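Local coordinates for SAR-endolysin (PDB 1XJT), which hydrolyses the beta-1,4 linkages of host peptidoglycan once freed from the inner membrane, so that the infected cell lyses and releases phage particles, at residues N27-Q32 against M101-F106; A113-C118 against K168-K173. All coordinates share one frame; numbering follows the deposited sequence.

How the interactions relate
Helix 103-116 serves both contacts, interaction 1 at its N-terminal end and interaction 2 at its C-terminal end, with centres about 15 Å apart. Interaction 1 lies toward the surface and ties the loop between helices 15-25 and 32-42 to the start of the helix; interaction 2 lies nearer the middle of the molecule and joins the helix to helix 165-179. Arginines carry both, but differently. In interaction 1 one arginine finds carboxylate, carbonyl and aromatic ring all across the contact. In interaction 2 one arginine stacks on an asparagine amide while its neighbour donates to the amide oxygen, and their carboxylate partner, Glu174, comes from their own helix.

Interaction 1 of 2, residues N27-Q32 against M101-F106; sequences NVRTNQ and MPDNAF
Arg29 reaches across to the start of helix 103-116 and spends its guanidinium on three kinds of partner. Its NE and NH2 both bind one carboxylate oxygen of Asp103, each at 2.9 Å from OD1, a side-on salt bridge. The carboxylate is steeply turned against the guanidinium; OD1 offers its anti lone pair to NH2, while NE meets it on the anti side but out of the carboxylate plane. NH2 also gives the straighter bond, 2.8 Å to the carbonyl O of Met101 with an N-H...O angle of 172°. The remaining terminal nitrogen, NH1, is satisfied by the carbonyl of Gly98, so NE, NH1 and NH2 all have acceptors. With CG anti to the backbone N (chi1 -178°) and the chain extended as far as NE, the arginine runs over Phe106: CD sits 4.0 Å from the ring centroid in a CH-pi contact, and the guanidinium lies almost parallel to the ring, planes 13° apart, in an off-centre cation-pi stack. In this glycoside hydrolase family 24 lysozyme, the contact joins the loop that leads into helix 32-42, which carries Glu42, the probable proton donor/acceptor, to the beginning of helix 103-116. Asn31 is the N-cap of helix 32-42. Its OD1 accepts from the backbone N of Gly34, while its ND2 donates to OD1 of Asn104, 2.8 Å away, the two amides being turned well away from each other. Asn104 in turn gives its ND2 to the carbonyl of Thr180. Thr30 adds an apolar touch, CG2 lying 3.9 Å from CE2 of Phe106, and Glu89 accepts the backbone N-H groups of both Arg29 and Thr30.

Interaction 2 of 2, residues A113-C118 against K168-K173; sequences AFNMGC and KIRREK
Phe114 makes a light approach to Arg170, its CD1 4.4 Å from NH2 near the guanidinium plane, while its ring meets Trp81 at about a right angle and touches Glu42. One residue on, Asn115 carries most of the contact. A chi1 near 180° swings its amide out toward helix 165-179 and lays it over the guanidinium of Arg170 with the planes only 4° apart; CB sits above the centre of that group, 3.5 Å from CZ. The pairing joins the end of helix 103-116 to helix 165-179 within the phage lysozyme fold, beside the active site: the side chain of Asn115 is about 10 Å from that of catalytic Cys51. Arg171 meets the amide oxygen, NH2 donating to OD1 at 2.7 Å and 167° in the carbonyl plane, on a lone pair, with a weak second bond from NH1. Met116, present as selenomethionine and bent at chi2 and chi3, packs SE 3.4 Å from NH1 of Arg171; that nitrogen donates to the carbonyl of Phe156. Glu174 forms salt bridges with NE of both arginines, and Ser111 OG bonds to NH2 of Arg170.

Interaction 1 of 2, residues N27-Q32 against M101-F106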
loop_
_atom_site.group_PDB
_atom_site.type_symbol
_atom_site.label_atom_id
_atom_site.label_comp_id
_atom_site.label_asym_id
_atom_site.label_seq_id
_atom_site.Cartn_x
_atom_site.Cartn_y
_atom_site.Cartn_z
ATOM N N ASN A 27 10.565 -12.149 -5.079
ATOM C CA ASN A 27 10.132 -11.134 -6.024
ATOM C C ASN A 27 9.893 -9.769 -5.407
ATOM O O ASN A 27 10.376 -8.782 -5.917
ATOM C CB ASN A 27 8.893 -11.617 -6.762
ATOM C CG ASN A 27 9.174 -12.831 -7.609
ATOM O OD1 ASN A 27 10.139 -12.855 -8.356
ATOM N ND2 ASN A 27 8.351 -13.880 -7.469
ATOM N N VAL A 28 9.174 -9.689 -4.299
ATOM C CA VAL A 28 8.861 -8.372 -3.772
ATOM C C VAL A 28 10.056 -7.751 -3.038
ATOM O O VAL A 28 10.818 -8.434 -2.358
ATOM C CB VAL A 28 7.592 -8.388 -2.870
ATOM C CG1 VAL A 28 6.391 -9.004 -3.606
ATOM C CG2 VAL A 28 7.821 -9.086 -1.591
ATOM N N ARG A 29 10.248 -6.458 -3.246
ATOM C CA ARG A 29 11.244 -5.700 -2.488
ATOM C C ARG A 29 10.734 -5.262 -1.135
ATOM O O ARG A 29 11.521 -5.160 -0.177
ATOM C CB ARG A 29 11.714 -4.479 -3.278
ATOM C CG ARG A 29 12.779 -3.658 -2.604
ATOM C CD ARG A 29 13.330 -2.541 -3.462
ATOM N NE ARG A 29 14.060 -1.619 -2.597
ATOM C CZ ARG A 29 14.361 -0.354 -2.851
ATOM N NH1 ARG A 29 13.998 0.237 -3.976
ATOM N NH2 ARG A 29 15.032 0.354 -1.925
ATOM N N THR A 30 9.449 -4.967 -1.007
ATOM C CA THR A 30 9.050 -4.411 0.250
ATOM C C THR A 30 9.394 -5.330 1.411
ATOM O O THR A 30 9.340 -6.576 1.305
ATOM C CB THR A 30 7.585 -3.783 0.304
ATOM O OG1 THR A 30 6.657 -4.603 0.984
ATOM C CG2 THR A 30 7.032 -3.512 -1.009
ATOM N N ASN A 31 9.849 -4.701 2.492
ATOM C CA ASN A 31 10.405 -5.404 3.623
ATOM C C ASN A 31 9.339 -5.891 4.581
ATOM O O ASN A 31 8.150 -5.617 4.413
ATOM C CB ASN A 31 11.452 -4.504 4.338
ATOM C CG ASN A 31 10.891 -3.179 4.864
ATOM O OD1 ASN A 31 9.694 -3.021 5.046
ATOM N ND2 ASN A 31 11.800 -2.228 5.176
ATOM N N GLN A 32 9.767 -6.629 5.577
ATOM C CA GLN A 32 8.868 -7.132 6.604
ATOM C C GLN A 32 7.921 -6.090 7.201
ATOM O O GLN A 32 6.716 -6.304 7.273
ATOM C CB GLN A 32 9.707 -7.728 7.703
ATOM C CG GLN A 32 8.940 -8.114 8.932
ATOM C CD GLN A 32 8.617 -9.563 8.941
ATOM O OE1 GLN A 32 9.112 -10.320 8.110
ATOM N NE2 GLN A 32 7.774 -9.964 9.868
HETATM N N MSE A 101 15.523 5.066 -3.886
HETATM C CA MSE A 101 15.236 5.351 -2.492
HETATM C C MSE A 101 15.561 4.148 -1.645
HETATM O O MSE A 101 15.740 3.049 -2.173
HETATM C CB MSE A 101 13.789 5.769 -2.285
HETATM C CG MSE A 101 12.788 4.667 -2.399
HETATM SE SE MSE A 101 10.941 5.318 -2.269
HETATM C CE MSE A 101 10.889 6.449 -3.924
ATOM N N PRO A 102 15.760 4.341 -0.354
ATOM C CA PRO A 102 16.023 3.181 0.493
ATOM C C PRO A 102 14.802 2.279 0.708
ATOM O O PRO A 102 13.650 2.668 0.409
ATOM C CB PRO A 102 16.496 3.798 1.819
ATOM C CG PRO A 102 16.735 5.177 1.497
ATOM C CD PRO A 102 15.848 5.603 0.394
ATOM N N ASP A 103 15.049 1.124 1.309
ATOM C CA ASP A 103 14.016 0.117 1.469
ATOM C C ASP A 103 12.824 0.576 2.290
ATOM O O ASP A 103 11.701 0.224 1.949
ATOM C CB ASP A 103 14.608 -1.130 2.138
ATOM C CG ASP A 103 15.312 -2.071 1.163
ATOM O OD1 ASP A 103 15.400 -1.810 -0.046
ATOM O OD2 ASP A 103 15.810 -3.145 1.556
ATOM N N ASN A 104 13.058 1.276 3.400
ATOM C CA ASN A 104 11.965 1.707 4.300
ATOM C C ASN A 104 11.029 2.707 3.615
ATOM O O ASN A 104 9.819 2.503 3.609
ATOM C CB ASN A 104 12.478 2.287 5.603
ATOM C CG ASN A 104 12.923 1.236 6.603
ATOM O OD1 ASN A 104 12.393 0.124 6.660
ATOM N ND2 ASN A 104 13.861 1.619 7.455
ATOM N N ALA A 105 11.603 3.704 2.958
ATOM C CA ALA A 105 10.805 4.624 2.129
ATOM C C ALA A 105 10.089 3.856 1.000
ATOM O O ALA A 105 8.889 4.045 0.780
ATOM C CB ALA A 105 11.681 5.790 1.575
ATOM N N PHE A 106 10.802 2.968 0.303
ATOM C CA PHE A 106 10.181 2.235 -0.772
ATOM C C PHE A 106 8.992 1.407 -0.278
ATOM O O PHE A 106 7.963 1.308 -0.929
ATOM C CB PHE A 106 11.209 1.317 -1.470
ATOM C CG PHE A 106 10.629 0.482 -2.552
ATOM C CD1 PHE A 106 10.518 0.974 -3.860
ATOM C CD2 PHE A 106 10.152 -0.797 -2.284
ATOM C CE1 PHE A 106 9.969 0.176 -4.881
ATOM C CE2 PHE A 106 9.602 -1.566 -3.289
ATOM C CZ PHE A 106 9.499 -1.071 -4.583
#

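Interaction 2 of 2, residues A113-C118 against K168-K173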
loop_
_atom_site.group_PDB
_atom_site.type_symbol
_atom_site.label_atom_id
_atom_site.label_comp_id
_atom_site.label_asym_id
_atom_site.label_seq_id
_atom_site.Cartn_x
_atom_site.Cartn_y
_atom_site.Cartn_z
ATOM N N ALA A 113 0.654 3.080 -2.360
ATOM C CA ALA A 113 0.161 2.780 -3.684
ATOM C C ALA A 113 -0.764 1.561 -3.670
ATOM O O ALA A 113 -1.712 1.486 -4.474
ATOM C CB ALA A 113 1.316 2.585 -4.646
ATOM N N PHE A 114 -0.490 0.586 -2.797
ATOM C CA PHE A 114 -1.325 -0.605 -2.680
ATOM C C PHE A 114 -2.729 -0.218 -2.271
ATOM O O PHE A 114 -3.731 -0.787 -2.767
ATOM C CB PHE A 114 -0.690 -1.539 -1.619
ATOM C CG PHE A 114 -1.376 -2.862 -1.437
ATOM C CD1 PHE A 114 -2.509 -2.974 -0.654
ATOM C CD2 PHE A 114 -0.833 -4.019 -1.975
ATOM C CE1 PHE A 114 -3.109 -4.198 -0.450
ATOM C CE2 PHE A 114 -1.431 -5.245 -1.764
ATOM C CZ PHE A 114 -2.584 -5.325 -1.018
ATOM N N ASN A 115 -2.788 0.752 -1.366
ATOM C CA ASN A 115 -4.047 1.220 -0.766
ATOM C C ASN A 115 -4.798 2.222 -1.620
ATOM O O ASN A 115 -6.007 2.080 -1.811
ATOM C CB ASN A 115 -3.730 1.808 0.601
ATOM C CG ASN A 115 -4.957 2.308 1.347
ATOM O OD1 ASN A 115 -4.877 3.354 1.992
ATOM N ND2 ASN A 115 -6.059 1.580 1.289
HETATM N N MSE A 116 -4.090 3.210 -2.156
HETATM C CA MSE A 116 -4.737 4.340 -2.846
HETATM C C MSE A 116 -4.727 4.224 -4.372
HETATM O O MSE A 116 -5.496 4.909 -5.080
HETATM C CB MSE A 116 -4.033 5.613 -2.444
HETATM C CG MSE A 116 -4.017 5.836 -0.933
HETATM SE SE MSE A 116 -5.853 5.949 -0.196
HETATM C CE MSE A 116 -6.159 7.764 -0.724
ATOM N N GLY A 117 -3.862 3.351 -4.882
ATOM C CA GLY A 117 -3.660 3.226 -6.301
ATOM C C GLY A 117 -2.661 4.273 -6.767
ATOM O O GLY A 117 -2.522 5.312 -6.177
ATOM N N CYS A 118 -1.991 3.988 -7.868
ATOM C CA CYS A 118 -0.947 4.841 -8.384
ATOM C C CYS A 118 -1.440 6.206 -8.834
ATOM O O CYS A 118 -0.797 7.194 -8.579
ATOM C CB CYS A 118 -0.228 4.148 -9.540
ATOM S SG CYS A 118 1.441 4.740 -9.772
ATOM N N LYS A 168 -5.872 8.539 8.130
ATOM C CA LYS A 168 -4.917 9.350 8.876
ATOM C C LYS A 168 -3.959 8.438 9.621
ATOM O O LYS A 168 -2.731 8.527 9.474
ATOM C CB LYS A 168 -5.620 10.266 9.879
ATOM C CG LYS A 168 -6.407 11.385 9.260
ATOM C CD LYS A 168 -7.121 12.185 10.326
ATOM C CE LYS A 168 -8.227 13.041 9.718
ATOM N NZ LYS A 168 -7.797 13.625 8.406
ATOM N N ILE A 169 -4.524 7.530 10.403
ATOM C CA ILE A 169 -3.719 6.571 11.140
ATOM C C ILE A 169 -2.771 5.817 10.192
ATOM O O ILE A 169 -1.568 5.692 10.466
ATOM C CB ILE A 169 -4.633 5.596 11.914
ATOM C CG1 ILE A 169 -5.287 6.315 13.097
ATOM C CG2 ILE A 169 -3.844 4.413 12.417
ATOM C CD1 ILE A 169 -6.228 5.441 13.888
ATOM N N ARG A 170 -3.294 5.330 9.066
ATOM C CA ARG A 170 -2.476 4.536 8.139
ATOM C C ARG A 170 -1.351 5.359 7.515
ATOM O O ARG A 170 -0.207 4.889 7.417
ATOM C CB ARG A 170 -3.294 3.923 6.999
ATOM C CG ARG A 170 -2.396 3.198 5.950
ATOM C CD ARG A 170 -3.134 2.170 5.125
ATOM N NE ARG A 170 -2.269 1.406 4.230
ATOM C CZ ARG A 170 -2.667 0.300 3.586
ATOM N NH1 ARG A 170 -3.891 -0.160 3.759
ATOM N NH2 ARG A 170 -1.835 -0.349 2.781
ATOM N N ARG A 171 -1.680 6.563 7.053
ATOM C CA ARG A 171 -0.670 7.388 6.396
ATOM C C ARG A 171 0.463 7.736 7.381
ATOM O O ARG A 171 1.624 7.897 6.990
ATOM C CB ARG A 171 -1.269 8.676 5.830
ATOM C CG ARG A 171 -2.172 8.510 4.637
ATOM C CD ARG A 171 -1.512 8.025 3.352
ATOM N NE ARG A 171 -1.563 6.574 3.209
ATOM C CZ ARG A 171 -2.601 5.881 2.767
ATOM N NH1 ARG A 171 -3.750 6.463 2.470
ATOM N NH2 ARG A 171 -2.513 4.564 2.669
ATOM N N GLU A 172 0.122 7.849 8.656
ATOM C CA GLU A 172 1.099 8.189 9.684
ATOM C C GLU A 172 1.982 6.993 9.994
ATOM O O GLU A 172 3.196 7.150 10.196
ATOM C CB GLU A 172 0.391 8.726 10.924
ATOM C CG GLU A 172 1.280 9.014 12.130
ATOM C CD GLU A 172 2.426 9.974 11.846
ATOM O OE1 GLU A 172 3.434 9.902 12.591
ATOM O OE2 GLU A 172 2.320 10.801 10.901
ATOM N N LYS A 173 1.408 5.793 10.014
ATOM C CA LYS A 173 2.228 4.593 10.181
ATOM C C LYS A 173 3.197 4.473 9.002
ATOM O O LYS A 173 4.371 4.121 9.172
ATOM C CB LYS A 173 1.369 3.315 10.291
ATOM C CG LYS A 173 0.646 3.150 11.609
ATOM C CD LYS A 173 -0.390 2.037 11.524
ATOM C CE LYS A 173 -1.333 1.996 12.735
ATOM N NZ LYS A 173 -0.782 1.166 13.859
#